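Long-range contacts in formimidoylglutamase (Bacillus subtilis, PDB 3M1R), which catalyses the manganese-dependent hydrolysis of N-formimidoyl-L-glutamate to L-glutamate and formamide, a step in histidine degradation: residues Thr23-Ile29 with Leu68-Tyr74; Gly39-Val45 with Asp120-Leu126. All blocks are in the same frame, centred on the assembly; numbering follows the deposited sequence.

Contact 1. Residues Thr23-Ile29 with Leu68-Tyr74; sequences TKMSDLI and LKHSSAY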
loop_
_atom_site.group_PDB
_atom_site.type_symbol
_atom_site.label_atom_id
_atom_site.label_comp_id
_atom_site.label_asym_id
_atom_site.label_seq_id
_atom_site.Cartn_x
_atom_site.Cartn_y
_atom_site.Cartn_z
ATOM N N THR D 23 28.163 7.551 16.661
ATOM C CA THR D 23 27.757 8.945 16.598
ATOM C C THR D 23 26.936 9.162 15.345
ATOM O O THR D 23 27.476 9.131 14.239
ATOM C CB THR D 23 28.928 9.917 16.541
ATOM O OG1 THR D 23 29.691 9.823 17.751
ATOM C CG2 THR D 23 28.381 11.335 16.399
ATOM N N LYS D 24 25.638 9.389 15.534
ATOM C CA LYS D 24 24.713 9.649 14.442
ATOM C C LYS D 24 24.408 11.132 14.414
ATOM O O LYS D 24 24.713 11.839 15.376
ATOM C CB LYS D 24 23.433 8.837 14.643
ATOM C CG LYS D 24 23.691 7.342 14.619
ATOM C CD LYS D 24 22.418 6.541 14.733
ATOM C CE LYS D 24 21.670 6.876 16.022
ATOM N NZ LYS D 24 20.319 6.220 16.085
HETATM N N MSE D 25 23.810 11.608 13.323
HETATM C CA MSE D 25 23.531 13.027 13.205
HETATM C C MSE D 25 22.649 13.490 14.361
HETATM O O MSE D 25 22.743 14.631 14.814
HETATM C CB MSE D 25 22.896 13.349 11.846
HETATM C CG MSE D 25 23.881 13.260 10.689
HETATM SE SE MSE D 25 25.397 14.526 10.850
HETATM C CE MSE D 25 24.421 16.177 10.452
ATOM N N SER D 26 21.797 12.595 14.848
ATOM C CA SER D 26 20.938 12.933 15.981
ATOM C C SER D 26 21.729 13.351 17.223
ATOM O O SER D 26 21.211 14.060 18.074
ATOM C CB SER D 26 20.047 11.764 16.341
ATOM O OG SER D 26 20.797 10.572 16.336
ATOM N N ASP D 27 22.974 12.898 17.328
ATOM C CA ASP D 27 23.801 13.228 18.483
ATOM C C ASP D 27 24.427 14.603 18.305
ATOM O O ASP D 27 24.990 15.148 19.244
ATOM C CB ASP D 27 24.892 12.169 18.688
ATOM C CG ASP D 27 24.318 10.773 18.887
ATOM O OD1 ASP D 27 23.375 10.620 19.692
ATOM O OD2 ASP D 27 24.813 9.827 18.240
ATOM N N LEU D 28 24.325 15.163 17.101
ATOM C CA LEU D 28 25.049 16.400 16.774
ATOM C C LEU D 28 24.148 17.570 16.383
ATOM O O LEU D 28 24.616 18.684 16.199
ATOM C CB LEU D 28 26.041 16.143 15.645
ATOM C CG LEU D 28 27.195 15.202 15.941
ATOM C CD1 LEU D 28 27.793 14.726 14.663
ATOM C CD2 LEU D 28 28.238 15.944 16.764
ATOM N N ILE D 29 22.858 17.305 16.243
ATOM C CA ILE D 29 21.905 18.324 15.837
ATOM C C ILE D 29 21.182 18.838 17.067
ATOM O O ILE D 29 20.592 18.063 17.814
ATOM C CB ILE D 29 20.871 17.759 14.840
ATOM C CG1 ILE D 29 21.526 17.456 13.491
ATOM C CG2 ILE D 29 19.690 18.706 14.673
ATOM C CD1 ILE D 29 20.544 16.873 12.456
ATOM N N LEU D 68 18.093 11.983 8.071
ATOM C CA LEU D 68 19.395 12.552 8.399
ATOM C C LEU D 68 19.790 12.159 9.828
ATOM O O LEU D 68 20.849 11.602 10.040
ATOM C CB LEU D 68 19.394 14.074 8.226
ATOM C CG LEU D 68 20.741 14.757 8.504
ATOM C CD1 LEU D 68 21.749 14.318 7.460
ATOM C CD2 LEU D 68 20.602 16.274 8.480
ATOM N N LYS D 69 18.902 12.389 10.791
ATOM C CA LYS D 69 19.226 12.118 12.194
ATOM C C LYS D 69 19.585 10.658 12.418
ATOM O O LYS D 69 20.309 10.326 13.361
ATOM C CB LYS D 69 18.079 12.508 13.127
ATOM C CG LYS D 69 17.926 14.005 13.362
ATOM C CD LYS D 69 16.623 14.303 14.098
ATOM C CE LYS D 69 16.531 15.761 14.486
ATOM N NZ LYS D 69 15.235 16.002 15.171
ATOM N N HIS D 70 19.083 9.779 11.562
ATOM C CA HIS D 70 19.347 8.370 11.761
ATOM C C HIS D 70 20.584 7.868 11.037
ATOM O O HIS D 70 20.963 6.719 11.203
ATOM C CB HIS D 70 18.107 7.507 11.498
ATOM C CG HIS D 70 17.102 7.556 12.611
ATOM N ND1 HIS D 70 16.049 8.449 12.627
ATOM C CD2 HIS D 70 17.004 6.839 13.756
ATOM C CE1 HIS D 70 15.338 8.268 13.725
ATOM N NE2 HIS D 70 15.896 7.299 14.429
ATOM N N SER D 71 21.235 8.741 10.277
ATOM C CA SER D 71 22.478 8.384 9.594
ATOM C C SER D 71 23.668 8.591 10.519
ATOM O O SER D 71 23.651 9.477 11.382
ATOM C CB SER D 71 22.691 9.256 8.353
ATOM O OG SER D 71 21.584 9.178 7.458
ATOM N N SER D 72 24.692 7.766 10.337
ATOM C CA SER D 72 25.978 8.010 10.952
ATOM C C SER D 72 26.528 9.331 10.443
ATOM O O SER D 72 26.419 9.640 9.256
ATOM C CB SER D 72 26.972 6.895 10.617
ATOM O OG SER D 72 28.304 7.305 10.896
ATOM N N ALA D 73 27.125 10.089 11.355
ATOM C CA ALA D 73 27.861 11.311 11.033
ATOM C C ALA D 73 29.286 11.033 10.549
ATOM O O ALA D 73 30.011 11.952 10.147
ATOM C CB ALA D 73 27.912 12.211 12.266
ATOM N N TYR D 74 29.704 9.774 10.600
ATOM C CA TYR D 74 31.104 9.456 10.322
ATOM C C TYR D 74 31.375 9.191 8.842
ATOM O O TYR D 74 30.690 8.383 8.203
ATOM C CB TYR D 74 31.571 8.271 11.169
ATOM C CG TYR D 74 32.988 7.849 10.857
ATOM C CD1 TYR D 74 34.073 8.594 11.318
ATOM C CD2 TYR D 74 33.248 6.730 10.081
ATOM C CE1 TYR D 74 35.363 8.231 11.023
ATOM C CE2 TYR D 74 34.550 6.355 9.790
ATOM C CZ TYR D 74 35.603 7.109 10.270
ATOM O OH TYR D 74 36.905 6.753 9.991
#
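The selenomethionine M25 and S26 sit over the C-terminal end of helix 60-69 and meet it in different ways. M25, the long flexible apolar chain of the pair, turns inward: its CB lies 3.2 Å from L68 O, and the chain then folds at chi2 (-61°) and chi3 (-73°), which brings SE against A73 CB at 3.7 Å while CG rests near CD1 of L68. A small methyl suits A73, because CD1 of L28 presses on the same CB at 3.5 Å, closer than carbons usually come. S26, short and polar, stays at the helix end. Its OG stands between the backbone N and the carbonyl carbon (chi1 44°) and bonds to K69 O at 3.0 Å, tilted from the carbonyl plane, while S26 N reaches the same oxygen in that plane, on a lone pair. Two donors thus grip a carbonyl of the helix's last turn. CD1 of I29 reaches both CD2 of L68 and CG of K69, each at 4.0 Å, crossing the lysine chain at about a right angle; the aliphatic part of K69 serves here as an apolar wall. Further along, M25 N bonds to S71 O at 2.9 Å and A73 N to T23 O at 3.1 Å. K24 faces S72 between these two bonds. The OG of S72 is turned to Y74 N and to N196 O of the second subunit, and L310 of helix 300-318 backs M25 and L68. The arrangement is a single backbone bridge, K24 with S72, between two loops, with an ST turn that starts at S72 itself, at the edge of the arginase-family alpha/beta fold.

Contact 2. Residues Gly39-Val45 with Asp120-Leu126; sequences GPALIGV and DWVPLIL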
loop_
_atom_site.group_PDB
_atom_site.type_symbol
_atom_site.label_atom_id
_atom_site.label_comp_id
_atom_site.label_asym_id
_atom_site.label_seq_id
_atom_site.Cartn_x
_atom_site.Cartn_y
_atom_site.Cartn_z
ATOM N N GLY D 39 28.717 28.629 10.345
ATOM C CA GLY D 39 28.695 27.560 9.371
ATOM C C GLY D 39 27.317 27.026 9.035
ATOM O O GLY D 39 26.314 27.723 9.143
ATOM N N PRO D 40 27.262 25.765 8.625
ATOM C CA PRO D 40 26.011 25.111 8.215
ATOM C C PRO D 40 25.001 25.051 9.351
ATOM O O PRO D 40 25.369 24.828 10.510
ATOM C CB PRO D 40 26.454 23.694 7.857
ATOM C CG PRO D 40 27.933 23.793 7.621
ATOM C CD PRO D 40 28.427 24.878 8.512
ATOM N N ALA D 41 23.736 25.272 9.013
ATOM C CA ALA D 41 22.637 25.085 9.951
ATOM C C ALA D 41 21.371 24.798 9.148
ATOM O O ALA D 41 21.138 25.431 8.109
ATOM C CB ALA D 41 22.458 26.308 10.818
ATOM N N LEU D 42 20.577 23.837 9.619
ATOM C CA LEU D 42 19.351 23.406 8.921
ATOM C C LEU D 42 18.172 24.351 9.105
ATOM O O LEU D 42 17.960 24.892 10.199
ATOM C CB LEU D 42 18.918 22.024 9.407
ATOM C CG LEU D 42 19.933 20.887 9.304
ATOM C CD1 LEU D 42 19.603 19.814 10.329
ATOM C CD2 LEU D 42 19.943 20.304 7.901
ATOM N N ILE D 43 17.398 24.528 8.036
ATOM C CA ILE D 43 16.130 25.254 8.111
ATOM C C ILE D 43 15.086 24.615 7.180
ATOM O O ILE D 43 15.380 24.291 6.030
ATOM C CB ILE D 43 16.312 26.766 7.800
ATOM C CG1 ILE D 43 15.054 27.555 8.167
ATOM C CG2 ILE D 43 16.670 26.995 6.345
ATOM C CD1 ILE D 43 15.241 29.033 8.008
ATOM N N GLY D 44 13.877 24.405 7.699
ATOM C CA GLY D 44 12.794 23.802 6.930
ATOM C C GLY D 44 11.871 24.835 6.299
ATOM O O GLY D 44 11.627 25.909 6.875
ATOM N N VAL D 45 11.381 24.522 5.104
ATOM C CA VAL D 45 10.434 25.385 4.382
ATOM C C VAL D 45 9.323 24.500 3.811
ATOM O O VAL D 45 9.372 24.111 2.647
ATOM C CB VAL D 45 11.111 26.126 3.217
ATOM C CG1 VAL D 45 10.117 27.083 2.512
ATOM C CG2 VAL D 45 12.348 26.875 3.691
ATOM N N ASP D 120 27.781 34.396 9.065
ATOM C CA ASP D 120 28.539 33.175 8.874
ATOM C C ASP D 120 27.641 31.952 8.692
ATOM O O ASP D 120 28.134 30.829 8.630
ATOM C CB ASP D 120 29.500 32.959 10.036
ATOM C CG ASP D 120 30.567 34.041 10.110
ATOM O OD1 ASP D 120 30.766 34.608 11.208
ATOM O OD2 ASP D 120 31.192 34.335 9.067
ATOM N N TRP D 121 26.330 32.168 8.613
ATOM C CA TRP D 121 25.393 31.064 8.351
ATOM C C TRP D 121 25.421 30.608 6.892
ATOM O O TRP D 121 25.354 31.416 5.963
ATOM C CB TRP D 121 23.967 31.435 8.765
ATOM C CG TRP D 121 22.945 30.370 8.449
ATOM C CD1 TRP D 121 23.075 29.022 8.641
ATOM C CD2 TRP D 121 21.644 30.571 7.908
ATOM N NE1 TRP D 121 21.941 28.376 8.252
ATOM C CE2 TRP D 121 21.038 29.307 7.795
ATOM C CE3 TRP D 121 20.921 31.704 7.509
ATOM C CZ2 TRP D 121 19.761 29.135 7.294
ATOM C CZ3 TRP D 121 19.648 31.537 7.012
ATOM C CH2 TRP D 121 19.080 30.262 6.906
ATOM N N VAL D 122 25.554 29.305 6.706
ATOM C CA VAL D 122 25.429 28.694 5.391
ATOM C C VAL D 122 24.204 27.800 5.430
ATOM O O VAL D 122 24.239 26.732 6.024
ATOM C CB VAL D 122 26.654 27.841 5.055
ATOM C CG1 VAL D 122 26.477 27.175 3.690
ATOM C CG2 VAL D 122 27.914 28.693 5.100
ATOM N N PRO D 123 23.104 28.252 4.819
ATOM C CA PRO D 123 21.831 27.528 4.884
ATOM C C PRO D 123 21.845 26.115 4.282
ATOM O O PRO D 123 22.362 25.901 3.193
ATOM C CB PRO D 123 20.878 28.430 4.096
ATOM C CG PRO D 123 21.450 29.806 4.263
ATOM C CD PRO D 123 22.947 29.603 4.245
ATOM N N LEU D 124 21.285 25.165 5.027
ATOM C CA LEU D 124 20.923 23.860 4.501
ATOM C C LEU D 124 19.411 23.870 4.493
ATOM O O LEU D 124 18.779 23.609 5.513
ATOM C CB LEU D 124 21.452 22.722 5.383
ATOM C CG LEU D 124 22.908 22.283 5.130
ATOM C CD1 LEU D 124 23.831 23.477 5.075
ATOM C CD2 LEU D 124 23.389 21.295 6.175
ATOM N N ILE D 125 18.838 24.217 3.346
ATOM C CA ILE D 125 17.394 24.400 3.237
ATOM C C ILE D 125 16.657 23.130 2.825
ATOM O O ILE D 125 16.927 22.529 1.777
ATOM C CB ILE D 125 17.040 25.530 2.243
ATOM C CG1 ILE D 125 17.947 26.735 2.473
ATOM C CG2 ILE D 125 15.566 25.905 2.368
ATOM C CD1 ILE D 125 17.857 27.811 1.386
ATOM N N LEU D 126 15.709 22.727 3.653
ATOM C CA LEU D 126 14.833 21.589 3.326
ATOM C C LEU D 126 13.468 22.055 2.805
ATOM O O LEU D 126 12.632 22.542 3.568
ATOM C CB LEU D 126 14.650 20.694 4.560
ATOM C CG LEU D 126 15.762 19.698 4.966
ATOM C CD1 LEU D 126 17.128 20.099 4.449
ATOM C CD2 LEU D 126 15.800 19.442 6.481
#
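W121 lays the edge of its indole along A41 and I43 where strands 39-45 and 121-127 run side by side in the central parallel sheet of the arginase alpha/beta fold. The small methyl of A41 leaves the hollow that the indole fills: CB lies 3.3 Å from NE1, and beyond it CG2 of I43 meets CZ2 at 3.9 Å, nearly in the ring plane. CG of W121 is anti to the backbone N (chi1 177°), which carries the indole across to the neighbouring strand, 39-45, beside A41. P123 sets CG over one face of the indole, 3.4 Å above the plane and offset toward the rim; M111 and L115 of helix 100-117 also touch the ring. A leucine in place of W121 would probably leave A41 O without its second donor and the flank of I43 poorly filled. Farther along, V45 lies side by side with I125, their CG2 methyls 3.6 Å apart. P40, L42, V122, L124 and L126 point to the other face. CD1 of L124 fits against CB of P40 at 3.8 Å, and CD2 of L42 comes in over CB of L124, crossing it obliquely. G44, with no side chain, adds no bump beside L126, whose leucine chain packs on P61, I64 and R65 of helix 60-69 and on L309 of helix 300-318. Parallel bonding, weak at A41 N to V122 O, continues to V45 N, bound to L126 O. At A41 O two donors converge from opposite faces of the carbonyl plane, L124 N and W121 NE1, the indole N-H pointing almost straight at the oxygen (168°) from 3.1 Å.

Overall arrangement
Contacts 1 and 2 lie with their centres about 16 Å apart and touch through L42: its CD1 is 3.7 Å from CD1 of I29 and 4.1 Å from CD2 of L68. Along the chain the segments alternate in the order 23-29, 39-45, 68-74, 120-126. Strand 29-31 is the outermost on its side of the sheet, with 87-93 between it and 39-45, so contact 1 marks the sheet's margin and contact 2 its interior. Two calcium ions occupy the metal site, whose ligands include N130. The side chain of I125 is about 11 Å from that of N130, whereas contact 1 lies away from the metals, near the second subunit.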